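Putative peptide binding protein (Ruminococcus gnavus, PDB 3NOH) probably binds peptides, an inferred role, and belongs to a family grouped with the periplasmic binding proteins. Local coordinates at residues A17-S22 and I74-S79; Y23-N28 and L60-Y65; F46-T51 and I131-A136; D52-D57 and N85-D90; R104-K109 and T122-N127. One frame throughout, in Å; residues are numbered along the deposited sequence.

The five contacts sample one mixed sheet and both layers of helices packed on it. Contact 2 is the core: three hydrophobic side chains near the centre of the chain. Contact 3 extends that packing outward, setting the end of helix 37-47 on edge strand 129-134. Contacts 1 and 4 are surface contacts at different places along helix 71-86; there polar groups take over, an arginine gripping a carbonyl in the first and paired waters bridging two backbones in the second. Contact 5, between helices 98-107 and 122-126, is also largely buried, built on small residues over the other face of the sheet, with a water at its solvent side.

Contact 1 of 5, residues A17-S22 and I74-S79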
# COMPACT_ATOMS: atom_id res chain seq x y z
N ALA A 17 15.79 -8.77 -8.86
CA ALA A 17 15.38 -8.95 -7.45
C ALA A 17 13.96 -9.54 -7.43
O ALA A 17 13.13 -9.16 -8.26
CB ALA A 17 15.41 -7.59 -6.69
N GLN A 18 13.67 -10.45 -6.49
CA GLN A 18 12.34 -11.09 -6.40
C GLN A 18 11.71 -10.84 -5.03
O GLN A 18 12.44 -10.65 -4.07
CB GLN A 18 12.48 -12.61 -6.59
CG GLN A 18 13.22 -12.99 -7.86
CD GLN A 18 13.83 -14.36 -7.81
OE1 GLN A 18 14.14 -14.91 -6.73
NE2 GLN A 18 14.05 -14.93 -8.98
N LEU A 19 10.38 -10.89 -4.95
CA LEU A 19 9.65 -10.73 -3.66
C LEU A 19 9.94 -11.96 -2.82
O LEU A 19 9.95 -13.10 -3.34
CB LEU A 19 8.15 -10.66 -3.90
CG LEU A 19 7.64 -9.44 -4.67
CD1 LEU A 19 6.15 -9.61 -5.01
CD2 LEU A 19 7.91 -8.20 -3.84
N GLU A 20 10.18 -11.74 -1.53
CA GLU A 20 10.47 -12.80 -0.60
C GLU A 20 10.01 -12.41 0.81
O GLU A 20 10.17 -11.28 1.22
CB GLU A 20 11.98 -13.06 -0.59
CG GLU A 20 12.36 -14.40 -0.09
CD GLU A 20 13.79 -14.43 0.37
OE1 GLU A 20 14.57 -13.53 -0.05
OE2 GLU A 20 14.14 -15.33 1.17
N GLY A 21 9.41 -13.34 1.54
CA GLY A 21 9.00 -13.08 2.92
C GLY A 21 7.68 -12.34 2.97
O GLY A 21 6.88 -12.39 2.04
N SER A 22 7.50 -11.59 4.07
CA SER A 22 6.26 -10.86 4.36
C SER A 22 6.40 -9.43 3.98
O SER A 22 7.46 -8.83 4.13
CB SER A 22 5.97 -10.91 5.89
OG SER A 22 5.65 -12.21 6.29
N ILE A 74 9.02 -2.44 -6.01
CA ILE A 74 8.62 -1.40 -6.96
C ILE A 74 7.95 -2.06 -8.18
O ILE A 74 6.92 -1.58 -8.64
CB ILE A 74 9.77 -0.48 -7.41
CG1 ILE A 74 10.41 0.24 -6.22
CG2 ILE A 74 9.27 0.56 -8.44
CD1 ILE A 74 11.77 0.81 -6.58
N ARG A 75 8.53 -3.16 -8.69
CA ARG A 75 7.94 -3.93 -9.81
C ARG A 75 6.51 -4.35 -9.47
O ARG A 75 5.57 -4.15 -10.27
CB ARG A 75 8.75 -5.18 -10.12
CG ARG A 75 9.99 -4.98 -10.95
CD ARG A 75 10.31 -6.21 -11.85
NE ARG A 75 10.13 -7.51 -11.22
CZ ARG A 75 10.97 -8.05 -10.33
NH1 ARG A 75 12.04 -7.38 -9.94
NH2 ARG A 75 10.71 -9.24 -9.83
N TYR A 76 6.35 -4.93 -8.28
CA TYR A 76 5.04 -5.38 -7.74
C TYR A 76 4.05 -4.19 -7.65
O TYR A 76 2.90 -4.28 -8.11
CB TYR A 76 5.20 -6.03 -6.35
CG TYR A 76 3.88 -6.26 -5.66
CD1 TYR A 76 3.13 -7.41 -5.93
CD2 TYR A 76 3.34 -5.30 -4.81
CE1 TYR A 76 1.83 -7.59 -5.32
CE2 TYR A 76 2.07 -5.48 -4.21
CZ TYR A 76 1.34 -6.62 -4.48
OH TYR A 76 0.11 -6.76 -3.87
N ALA A 77 4.54 -3.08 -7.11
CA ALA A 77 3.74 -1.88 -6.91
C ALA A 77 3.25 -1.30 -8.25
O ALA A 77 2.07 -0.94 -8.41
CB ALA A 77 4.54 -0.83 -6.11
N ASP A 78 4.15 -1.26 -9.21
CA ASP A 78 3.80 -0.71 -10.53
C ASP A 78 2.67 -1.56 -11.17
O ASP A 78 1.78 -1.04 -11.82
CB ASP A 78 5.01 -0.59 -11.46
CG ASP A 78 6.00 0.53 -11.07
OD1 ASP A 78 5.63 1.40 -10.27
OD2 ASP A 78 7.11 0.49 -11.61
N SER A 79 2.77 -2.88 -11.01
CA SER A 79 1.76 -3.82 -11.52
C SER A 79 0.42 -3.65 -10.81
O SER A 79 -0.64 -3.66 -11.46
CB SER A 79 2.27 -5.26 -11.35
OG SER A 79 3.29 -5.53 -12.30
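The carbonyl oxygen of Ala17 is gripped by both terminal nitrogens of Arg75. NH1 of Arg75 reaches Ala17 O at 2.7 Å and NH2 of Arg75 reaches the same Ala17 O at 2.9 Å, a forked bond made by the end of the guanidinium. The oxygen lies almost exactly in the guanidinium plane and the two donors lie in the carbonyl plane, but each N-H is bent, at 149° for NH1, as expected when one acceptor sits between two diverging hydrogens. The arginine chain bends at chi2 and chi3, which turns the NH1/NH2 end toward Ala17 O. Arg75 is modelled in two conformers and the grip is described for one, so its permanence is doubtful. Its NH2 is also paired with a sulfate ion, probably from crystallisation, at an approach too short to be trusted in detail.

At the next residue of the helix, Tyr76, the contact becomes apolar. Leu19 points at the helix and sets CD1 3.8 Å from CD1 of Tyr76, with CB of Tyr76 nearly as close; the two side chains cross at about a right angle. The tyrosine ring extends toward the sheet because CG is anti to the backbone N (chi1 169°), which leaves its CB and near ring carbons to meet the leucine. Ala72 and Leu73 of the same helix and Met138 also pack against Leu19. The arrangement is that of an N-terminal segment that crosses the outer side of helix 71-86, a helix packed on the sheet of an alpha/beta domain, before entering strand 22-27.

Contact 2 of 5, residues Y23-N28 and L60-Y65; sequences YIFCMN and LSFDIY
Phe25 is the middle member of a hydrophobic trio, with Phe62 beside the rim of its ring and Ile64 at a neighbouring ring carbon. CE1 of Phe25 lies 4.1 Å from CD1 of Ile64, the end methyl of an extended branch that approaches the ring obliquely. That branch is straight because CD1 continues anti along the chain (chi2 172°), and the two side chains run nearly perpendicular. Toward Phe62 the phenylalanine presents its edge: CE2 of Phe62 sits near the plane of the Phe25 ring, 4.4 Å from CZ of Phe25. The spacing is loose for a ring pair, and the contact is best read as van der Waals filling.

The two strands are not neighbours. Strand 112-116 runs between strands 22-27 and 61-67 in the mixed sheet, whose order and directions resemble those of a type II periplasmic binding protein lobe, so the side chains must reach across an intervening strand on one face. For Phe25, a chi1 of 175° swings the ring out over the sheet, opposite its own amide nitrogen. Phe62 also touches Leu43 of helix 37-47, which covers this face, while both Phe62 and Ile64 meet Val91 of the next strand. Tyr65 projects from the opposite face, where its ring meets that of Tyr96 edge-to-face.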
# COMPACT_ATOMS: atom_id res chain seq x y z
N TYR A 23 5.30 -8.87 3.49
CA TYR A 23 5.20 -7.49 3.17
C TYR A 23 3.96 -6.98 3.82
O TYR A 23 3.09 -7.76 4.26
CB TYR A 23 5.09 -7.31 1.64
CG TYR A 23 6.34 -7.72 0.94
CD1 TYR A 23 6.57 -9.04 0.67
CD2 TYR A 23 7.31 -6.77 0.57
CE1 TYR A 23 7.77 -9.46 0.07
CE2 TYR A 23 8.49 -7.17 -0.03
CZ TYR A 23 8.72 -8.50 -0.28
OH TYR A 23 9.89 -8.90 -0.91
N ILE A 24 3.92 -5.66 3.90
CA ILE A 24 2.72 -5.00 4.32
C ILE A 24 2.20 -3.99 3.34
O ILE A 24 2.97 -3.32 2.66
CB ILE A 24 2.83 -4.38 5.69
CG1 ILE A 24 3.86 -3.28 5.75
CG2 ILE A 24 3.06 -5.45 6.81
CD1 ILE A 24 3.61 -2.45 7.07
N PHE A 25 0.86 -3.96 3.24
CA PHE A 25 0.12 -2.90 2.61
C PHE A 25 -0.55 -2.12 3.70
O PHE A 25 -1.39 -2.67 4.41
CB PHE A 25 -0.88 -3.40 1.58
CG PHE A 25 -1.74 -2.33 1.00
CD1 PHE A 25 -1.21 -1.39 0.16
CD2 PHE A 25 -3.12 -2.27 1.31
CE1 PHE A 25 -1.99 -0.39 -0.36
CE2 PHE A 25 -3.90 -1.27 0.75
CZ PHE A 25 -3.34 -0.33 -0.06
N CYS A 26 -0.19 -0.83 3.82
CA CYS A 26 -0.53 -0.06 5.01
C CYS A 26 -1.22 1.25 4.56
O CYS A 26 -0.70 1.95 3.68
CB CYS A 26 0.76 0.26 5.83
SG CYS A 26 0.40 1.04 7.39
N MSE A 27 -2.36 1.56 5.19
CA MSE A 27 -3.15 2.75 4.90
C MSE A 27 -3.23 3.62 6.14
O MSE A 27 -3.35 3.10 7.26
CB MSE A 27 -4.59 2.35 4.46
CG MSE A 27 -4.60 1.60 3.14
SE MSE A 27 -6.29 0.79 2.82
CE MSE A 27 -6.02 -0.70 4.04
N ASN A 28 -3.21 4.92 5.93
CA ASN A 28 -3.42 5.90 6.99
C ASN A 28 -4.93 6.13 7.19
O ASN A 28 -5.61 6.81 6.41
CB ASN A 28 -2.72 7.21 6.61
CG ASN A 28 -2.81 8.24 7.70
OD1 ASN A 28 -3.60 8.11 8.67
ND2 ASN A 28 -2.02 9.31 7.55
N LEU A 60 -11.94 7.00 -6.14
CA LEU A 60 -10.94 6.69 -5.19
C LEU A 60 -9.60 7.03 -5.80
O LEU A 60 -9.22 6.50 -6.84
CB LEU A 60 -10.99 5.21 -4.83
CG LEU A 60 -9.94 4.76 -3.82
CD1 LEU A 60 -10.04 5.47 -2.45
CD2 LEU A 60 -10.12 3.26 -3.64
N SER A 61 -8.86 7.93 -5.15
CA SER A 61 -7.59 8.32 -5.67
C SER A 61 -6.63 8.47 -4.51
O SER A 61 -6.97 9.18 -3.59
CB SER A 61 -7.72 9.70 -6.35
OG SER A 61 -6.52 10.03 -6.98
N PHE A 62 -5.46 7.84 -4.59
CA PHE A 62 -4.48 7.88 -3.50
C PHE A 62 -3.13 7.42 -3.99
O PHE A 62 -3.01 6.79 -5.04
CB PHE A 62 -4.92 7.07 -2.25
CG PHE A 62 -5.03 5.59 -2.47
CD1 PHE A 62 -6.20 5.04 -3.00
CD2 PHE A 62 -3.98 4.75 -2.18
CE1 PHE A 62 -6.27 3.66 -3.22
CE2 PHE A 62 -4.07 3.35 -2.39
CZ PHE A 62 -5.22 2.82 -2.91
N ASP A 63 -2.10 7.79 -3.26
CA ASP A 63 -0.75 7.41 -3.59
C ASP A 63 -0.31 6.23 -2.73
O ASP A 63 -0.65 6.10 -1.54
CB ASP A 63 0.21 8.59 -3.37
CG ASP A 63 -0.09 9.79 -4.28
OD1 ASP A 63 -0.68 9.61 -5.33
OD2 ASP A 63 0.30 10.94 -3.89
N ILE A 64 0.56 5.40 -3.30
CA ILE A 64 1.23 4.35 -2.57
C ILE A 64 2.73 4.60 -2.59
O ILE A 64 3.34 4.68 -3.66
CB ILE A 64 0.98 2.94 -3.18
CG1 ILE A 64 -0.52 2.64 -3.16
CG2 ILE A 64 1.76 1.87 -2.38
CD1 ILE A 64 -0.97 1.36 -3.90
N TYR A 65 3.35 4.77 -1.44
CA TYR A 65 4.79 4.94 -1.34
C TYR A 65 5.52 3.60 -1.26
O TYR A 65 4.99 2.62 -0.76
CB TYR A 65 5.16 5.77 -0.11
CG TYR A 65 4.64 7.17 -0.06
CD1 TYR A 65 4.17 7.81 -1.17
CD2 TYR A 65 4.72 7.87 1.14
CE1 TYR A 65 3.72 9.15 -1.11
CE2 TYR A 65 4.29 9.18 1.22
CZ TYR A 65 3.84 9.82 0.09
OH TYR A 65 3.39 11.14 0.18

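Contact 3 of 5, residues F46-T51 and I131-A136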
# COMPACT_ATOMS: atom_id res chain seq x y z
N PHE A 46 -8.78 -6.33 -2.45
CA PHE A 46 -8.28 -6.15 -3.81
C PHE A 46 -6.81 -6.52 -3.90
O PHE A 46 -6.40 -7.23 -4.83
CB PHE A 46 -8.44 -4.72 -4.28
CG PHE A 46 -8.16 -4.53 -5.76
CD1 PHE A 46 -6.83 -4.35 -6.21
CD2 PHE A 46 -9.19 -4.49 -6.67
CE1 PHE A 46 -6.57 -4.16 -7.57
CE2 PHE A 46 -8.95 -4.31 -8.04
CZ PHE A 46 -7.62 -4.14 -8.47
N VAL A 47 -6.03 -6.02 -2.96
CA VAL A 47 -4.61 -6.28 -2.96
C VAL A 47 -4.27 -7.78 -2.82
O VAL A 47 -3.32 -8.24 -3.44
CB VAL A 47 -3.87 -5.39 -1.90
CG1 VAL A 47 -2.43 -5.79 -1.78
CG2 VAL A 47 -4.00 -3.92 -2.27
N THR A 48 -5.07 -8.54 -2.07
CA THR A 48 -4.87 -10.00 -1.91
C THR A 48 -5.50 -10.85 -3.00
O THR A 48 -5.50 -12.08 -2.89
CB THR A 48 -5.41 -10.47 -0.55
OG1 THR A 48 -6.83 -10.27 -0.50
CG2 THR A 48 -4.73 -9.72 0.58
N GLY A 49 -6.08 -10.22 -4.02
CA GLY A 49 -6.74 -10.97 -5.10
C GLY A 49 -8.12 -11.52 -4.81
O GLY A 49 -8.68 -12.20 -5.66
N LYS A 50 -8.69 -11.26 -3.63
CA LYS A 50 -10.03 -11.74 -3.30
C LYS A 50 -11.13 -11.03 -4.11
O LYS A 50 -12.24 -11.55 -4.21
CB LYS A 50 -10.34 -11.64 -1.79
CG LYS A 50 -9.47 -12.56 -0.90
CD LYS A 50 -9.90 -12.55 0.57
N THR A 51 -10.82 -9.86 -4.67
CA THR A 51 -11.72 -9.12 -5.56
C THR A 51 -10.91 -8.41 -6.63
O THR A 51 -9.74 -8.10 -6.43
CB THR A 51 -12.57 -8.09 -4.77
OG1 THR A 51 -13.50 -7.45 -5.66
CG2 THR A 51 -11.64 -7.03 -4.07
N ILE A 131 -2.41 -4.78 6.23
CA ILE A 131 -2.53 -6.19 5.96
C ILE A 131 -1.16 -6.77 5.59
O ILE A 131 -0.37 -6.11 4.90
CB ILE A 131 -3.60 -6.45 4.86
CG1 ILE A 131 -3.82 -7.91 4.60
CG2 ILE A 131 -3.24 -5.77 3.52
CD1 ILE A 131 -5.14 -8.16 3.80
N ILE A 132 -0.88 -7.97 6.11
CA ILE A 132 0.33 -8.72 5.77
C ILE A 132 0.06 -9.53 4.52
O ILE A 132 -0.98 -10.21 4.41
CB ILE A 132 0.81 -9.68 6.88
CG1 ILE A 132 1.45 -8.93 8.03
CG2 ILE A 132 1.84 -10.69 6.37
CD1 ILE A 132 1.69 -9.77 9.21
N LEU A 133 0.98 -9.38 3.58
CA LEU A 133 0.94 -10.03 2.27
C LEU A 133 2.12 -10.98 2.24
O LEU A 133 3.20 -10.64 2.70
CB LEU A 133 1.12 -9.00 1.17
CG LEU A 133 0.12 -7.86 1.12
CD1 LEU A 133 0.57 -6.82 0.11
CD2 LEU A 133 -1.28 -8.48 0.82
N ASP A 134 1.89 -12.16 1.66
CA ASP A 134 2.93 -13.15 1.49
C ASP A 134 3.45 -13.12 0.04
O ASP A 134 2.67 -13.02 -0.91
CB ASP A 134 2.41 -14.54 1.80
CG ASP A 134 3.51 -15.57 1.77
OD1 ASP A 134 4.34 -15.59 2.73
OD2 ASP A 134 3.55 -16.32 0.78
N SER A 135 4.77 -13.22 -0.10
CA SER A 135 5.42 -13.13 -1.37
C SER A 135 4.90 -14.14 -2.40
O SER A 135 4.74 -13.83 -3.59
CB SER A 135 6.94 -13.30 -1.13
OG SER A 135 7.25 -14.63 -0.68
N ALA A 136 4.55 -15.33 -1.92
CA ALA A 136 4.12 -16.38 -2.80
C ALA A 136 2.72 -16.14 -3.36
O ALA A 136 2.36 -16.78 -4.33
CB ALA A 136 4.19 -17.77 -2.09
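Thr48 and Leu133 bring their CA atoms to 7.2 Å where helix 37-47 comes to its end over strand 129-134. The helix closes in a Schellman motif: Gly49 takes a positive phi, 78°, and its N bonds back to Phe46 O at 3.1 Å. This is helix-on-sheet packing of an alpha/beta fold, in which the last turn before the glycine rests on the outermost strand at one side of the sheet.

Leu133 points from the strand toward the end of helix 37-47 and divides its two methyls between two residues. CD1 of Leu133 lies 3.7 Å from CG1 of Val47, while CD2 of Leu133 is equally close to CG2 of Thr48; the leucine lies roughly square to both partners. The same threonine methyl also meets the end of Ile131, CG2 of Thr48 being 3.6 Å from CD1 of Ile131, so one methyl touches two residues of the strand, Ile131 and Leu133. Its rotation follows from chi1, 64°, which turns OG1 back to the helix carbonyls of Lys44 and Ala45 and leaves CG2 for the strand. Phe25, on the adjoining strand, supports Val47, Ile131 and Leu133 together.

Beyond the packed residues the strand leaves the sheet through an Asx turn, with Ala136 N donating to Asp134 OD2 at 3.0 Å from above the carboxylate plane.

Contact 4 of 5, residues D52-D57 and N85-D90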
# COMPACT_ATOMS: atom_id res chain seq x y z
N ASP A 52 -11.53 -8.14 -7.79
CA ASP A 52 -10.87 -7.28 -8.79
C ASP A 52 -11.75 -6.04 -9.08
O ASP A 52 -11.63 -5.40 -10.12
CB ASP A 52 -10.50 -8.08 -10.06
CG ASP A 52 -11.69 -8.75 -10.72
OD1 ASP A 52 -12.43 -8.04 -11.43
OD2 ASP A 52 -11.87 -9.98 -10.55
N SER A 53 -12.60 -5.71 -8.11
CA SER A 53 -13.55 -4.60 -8.18
C SER A 53 -13.33 -3.64 -7.00
O SER A 53 -13.02 -4.09 -5.90
CB SER A 53 -14.98 -5.16 -8.17
OG SER A 53 -15.96 -4.15 -7.99
N ILE A 54 -13.50 -2.35 -7.24
CA ILE A 54 -13.52 -1.33 -6.18
C ILE A 54 -14.84 -0.57 -6.39
O ILE A 54 -15.00 0.19 -7.38
CB ILE A 54 -12.34 -0.36 -6.22
CG1 ILE A 54 -11.00 -1.09 -6.11
CG2 ILE A 54 -12.44 0.65 -5.07
CD1 ILE A 54 -10.73 -1.65 -4.74
N ARG A 55 -15.79 -0.78 -5.47
CA ARG A 55 -17.13 -0.19 -5.55
C ARG A 55 -17.11 1.03 -4.65
O ARG A 55 -17.01 0.90 -3.43
CB ARG A 55 -18.20 -1.18 -5.08
CG ARG A 55 -18.60 -2.26 -6.11
N THR A 56 -17.24 2.20 -5.27
CA THR A 56 -17.13 3.48 -4.59
C THR A 56 -18.24 4.46 -5.02
O THR A 56 -18.71 4.39 -6.13
CB THR A 56 -15.78 4.11 -4.94
OG1 THR A 56 -15.42 5.02 -3.91
CG2 THR A 56 -15.85 4.81 -6.34
N ASP A 57 -18.67 5.34 -4.11
CA ASP A 57 -19.68 6.39 -4.33
C ASP A 57 -19.10 7.49 -5.25
O ASP A 57 -19.81 8.09 -6.07
CB ASP A 57 -19.96 7.14 -3.00
CG ASP A 57 -20.92 6.43 -2.10
OD1 ASP A 57 -21.68 5.60 -2.58
OD2 ASP A 57 -20.88 6.72 -0.89
N ASN A 85 -5.86 0.97 -11.35
CA ASN A 85 -6.42 1.92 -12.31
C ASN A 85 -7.34 1.27 -13.33
O ASN A 85 -8.32 1.88 -13.77
CB ASN A 85 -5.34 2.81 -12.90
CG ASN A 85 -4.67 3.59 -11.83
OD1 ASN A 85 -5.04 3.42 -10.64
ND2 ASN A 85 -3.68 4.44 -12.19
N ASP A 86 -7.08 0.02 -13.66
CA ASP A 86 -8.02 -0.74 -14.48
C ASP A 86 -9.40 -0.87 -13.80
O ASP A 86 -10.43 -0.93 -14.48
CB ASP A 86 -7.45 -2.14 -14.78
CG ASP A 86 -6.32 -2.12 -15.81
OD1 ASP A 86 -6.07 -1.06 -16.44
OD2 ASP A 86 -5.65 -3.16 -15.98
N ALA A 87 -9.38 -0.90 -12.47
CA ALA A 87 -10.59 -1.02 -11.65
C ALA A 87 -11.24 0.34 -11.37
O ALA A 87 -12.25 0.42 -10.67
CB ALA A 87 -10.28 -1.75 -10.37
N GLY A 88 -10.69 1.41 -11.94
CA GLY A 88 -11.33 2.72 -11.95
C GLY A 88 -10.81 3.62 -10.83
O GLY A 88 -11.32 4.73 -10.67
N ALA A 89 -9.82 3.14 -10.09
CA ALA A 89 -9.13 3.95 -9.09
C ALA A 89 -8.14 4.85 -9.85
O ALA A 89 -7.93 4.65 -11.07
CB ALA A 89 -8.42 3.05 -8.09
N ASP A 90 -7.66 5.92 -9.22
CA ASP A 90 -6.57 6.71 -9.81
C ASP A 90 -5.44 6.72 -8.79
O ASP A 90 -5.35 7.57 -7.92
CB ASP A 90 -6.91 8.14 -10.20
CG ASP A 90 -5.72 8.85 -10.99
OD1 ASP A 90 -4.73 8.20 -11.44
OD2 ASP A 90 -5.84 10.08 -11.20
O HOH W 1 -13.97 -1.56 -9.89
O HOH W 2 -13.25 2.23 -8.49
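Ala87 lays its single methyl against the loop backbone, CB standing 3.9 Å from O of Asp52. The same CB comes to 4.4 Å from CG1 of Ile54, which points toward it from the loop. Neither approach is tight. Ile54 also packs on Leu43 and Phe46 of helix 37-47, and Phe46 touches Ala87 as well, so one aromatic ring meets both sides of the contact.

Here helix 71-86 ends in a Schellman motif: Gly88, with a positive phi of 97°, returns its N to Asn85 O at 3.0 Å. The turn belongs to the link between that helix and strand 90-96, one of the helix-to-strand connections of the alpha/beta fold. It leaves the carbonyl of Ala87 facing the loop, where two waters make the polar join, the two segments sharing no direct hydrogen bond. Water 1 takes the N-H of Ile54 and gives a proton to Ala87 O at 2.7 Å. Water 2 donates to Ile54 O at 2.9 Å and to the same Ala87 O at 3.0 Å.

Contact 5 of 5, residues R104-K109 and T122-N127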
# COMPACT_ATOMS: atom_id res chain seq x y z
N ARG A 104 8.14 9.25 7.11
CA ARG A 104 6.76 9.62 6.71
C ARG A 104 5.73 8.73 7.39
O ARG A 104 4.64 9.19 7.76
CB ARG A 104 6.60 9.52 5.21
CG ARG A 104 7.46 10.48 4.43
CD ARG A 104 6.99 11.91 4.51
NE ARG A 104 7.47 12.57 3.31
CZ ARG A 104 6.76 12.70 2.20
NH1 ARG A 104 5.50 12.33 2.17
NH2 ARG A 104 7.29 13.28 1.13
N ALA A 105 6.07 7.44 7.55
CA ALA A 105 5.13 6.53 8.25
C ALA A 105 4.91 6.96 9.67
O ALA A 105 3.78 6.92 10.18
CB ALA A 105 5.62 5.09 8.21
N VAL A 106 5.99 7.38 10.35
CA VAL A 106 5.91 7.80 11.73
C VAL A 106 5.10 9.11 11.87
O VAL A 106 4.25 9.24 12.79
CB VAL A 106 7.31 7.99 12.37
CG1 VAL A 106 7.21 8.79 13.71
CG2 VAL A 106 7.98 6.61 12.56
N SER A 107 5.35 10.06 10.96
CA SER A 107 4.67 11.35 11.05
C SER A 107 3.23 11.31 10.52
O SER A 107 2.52 12.28 10.71
CB SER A 107 5.45 12.42 10.29
OG SER A 107 5.50 12.07 8.92
N GLY A 108 2.83 10.24 9.87
CA GLY A 108 1.53 10.19 9.18
C GLY A 108 1.45 11.00 7.89
O GLY A 108 0.35 11.16 7.34
N LYS A 109 2.60 11.40 7.33
CA LYS A 109 2.60 12.15 6.08
C LYS A 109 2.66 11.16 4.91
O LYS A 109 3.60 11.12 4.07
CB LYS A 109 3.67 13.25 6.10
CG LYS A 109 3.25 14.41 7.05
CD LYS A 109 4.42 15.18 7.75
CE LYS A 109 5.12 16.25 6.89
NZ LYS A 109 4.61 17.65 7.06
N THR A 122 7.47 -0.34 14.39
CA THR A 122 6.31 -1.05 14.90
C THR A 122 5.29 -0.06 15.51
O THR A 122 4.09 -0.22 15.34
CB THR A 122 6.75 -2.16 15.86
OG1 THR A 122 7.53 -1.59 16.91
CG2 THR A 122 7.60 -3.22 15.08
N ASP A 123 5.79 1.01 16.16
CA ASP A 123 4.94 2.10 16.67
C ASP A 123 4.14 2.76 15.57
O ASP A 123 2.96 3.01 15.74
CB ASP A 123 5.77 3.21 17.37
CG ASP A 123 6.29 2.83 18.74
OD1 ASP A 123 5.91 1.77 19.30
OD2 ASP A 123 7.08 3.64 19.26
N ALA A 124 4.77 3.05 14.42
CA ALA A 124 4.08 3.64 13.31
C ALA A 124 2.96 2.70 12.81
O ALA A 124 1.88 3.13 12.43
CB ALA A 124 5.05 4.00 12.19
N LEU A 125 3.24 1.40 12.76
CA LEU A 125 2.21 0.43 12.25
C LEU A 125 1.00 0.32 13.16
O LEU A 125 -0.12 0.10 12.70
CB LEU A 125 2.82 -0.95 12.06
CG LEU A 125 3.96 -1.03 11.07
CD1 LEU A 125 4.50 -2.48 10.94
CD2 LEU A 125 3.50 -0.46 9.71
N GLU A 126 1.20 0.50 14.46
CA GLU A 126 0.09 0.45 15.41
C GLU A 126 -0.90 1.61 15.23
O GLU A 126 -2.04 1.52 15.61
CB GLU A 126 0.63 0.36 16.84
CG GLU A 126 1.00 -1.08 17.21
CD GLU A 126 -0.25 -2.02 17.19
OE1 GLU A 126 -0.98 -2.05 18.21
OE2 GLU A 126 -0.50 -2.68 16.13
N ASN A 127 -0.46 2.69 14.61
CA ASN A 127 -1.36 3.82 14.34
C ASN A 127 -2.17 3.69 13.04
O ASN A 127 -3.10 4.47 12.77
CB ASN A 127 -0.52 5.09 14.30
CG ASN A 127 0.08 5.42 15.66
OD1 ASN A 127 -0.48 5.08 16.70
ND2 ASN A 127 1.25 6.06 15.65
O HOH W 3 3.81 7.06 14.61
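Ala124 aims its methyl straight into helix 98-107, where it touches both Ala105 and Val106: CB of Ala124 lies 4.2 Å from CB of Ala105 and 3.9 Å from CG2 of Val106. Val106 offers CG2 through a chi1 of 165°, which places that branch beside its own backbone N and near the alanine. The methyl also rests 3.8 Å from O of Ala105, touching the backbone itself.

Such small residues let the two helices come very close, the CA atoms of Val106 and Ala124 being 4.8 Å apart. Both helices belong to the layer on the sheet face away from helices 37-47 and 71-86, as expected for a three-layer alpha/beta fold. Ala105 reaches Phe113 of strand 112-116, while Leu125, its CB turned away from helix 98-107, meets the same phenylalanine along with Ile24 and Cys26.

At the solvent side, water 3 bridges the two segments, donating to Val106 O at 2.9 Å and accepting a weak bond from ND2 of Asn127. Just beyond, Gly108 adopts a positive phi (73°) and turns the chain off the helix toward strand 112-116.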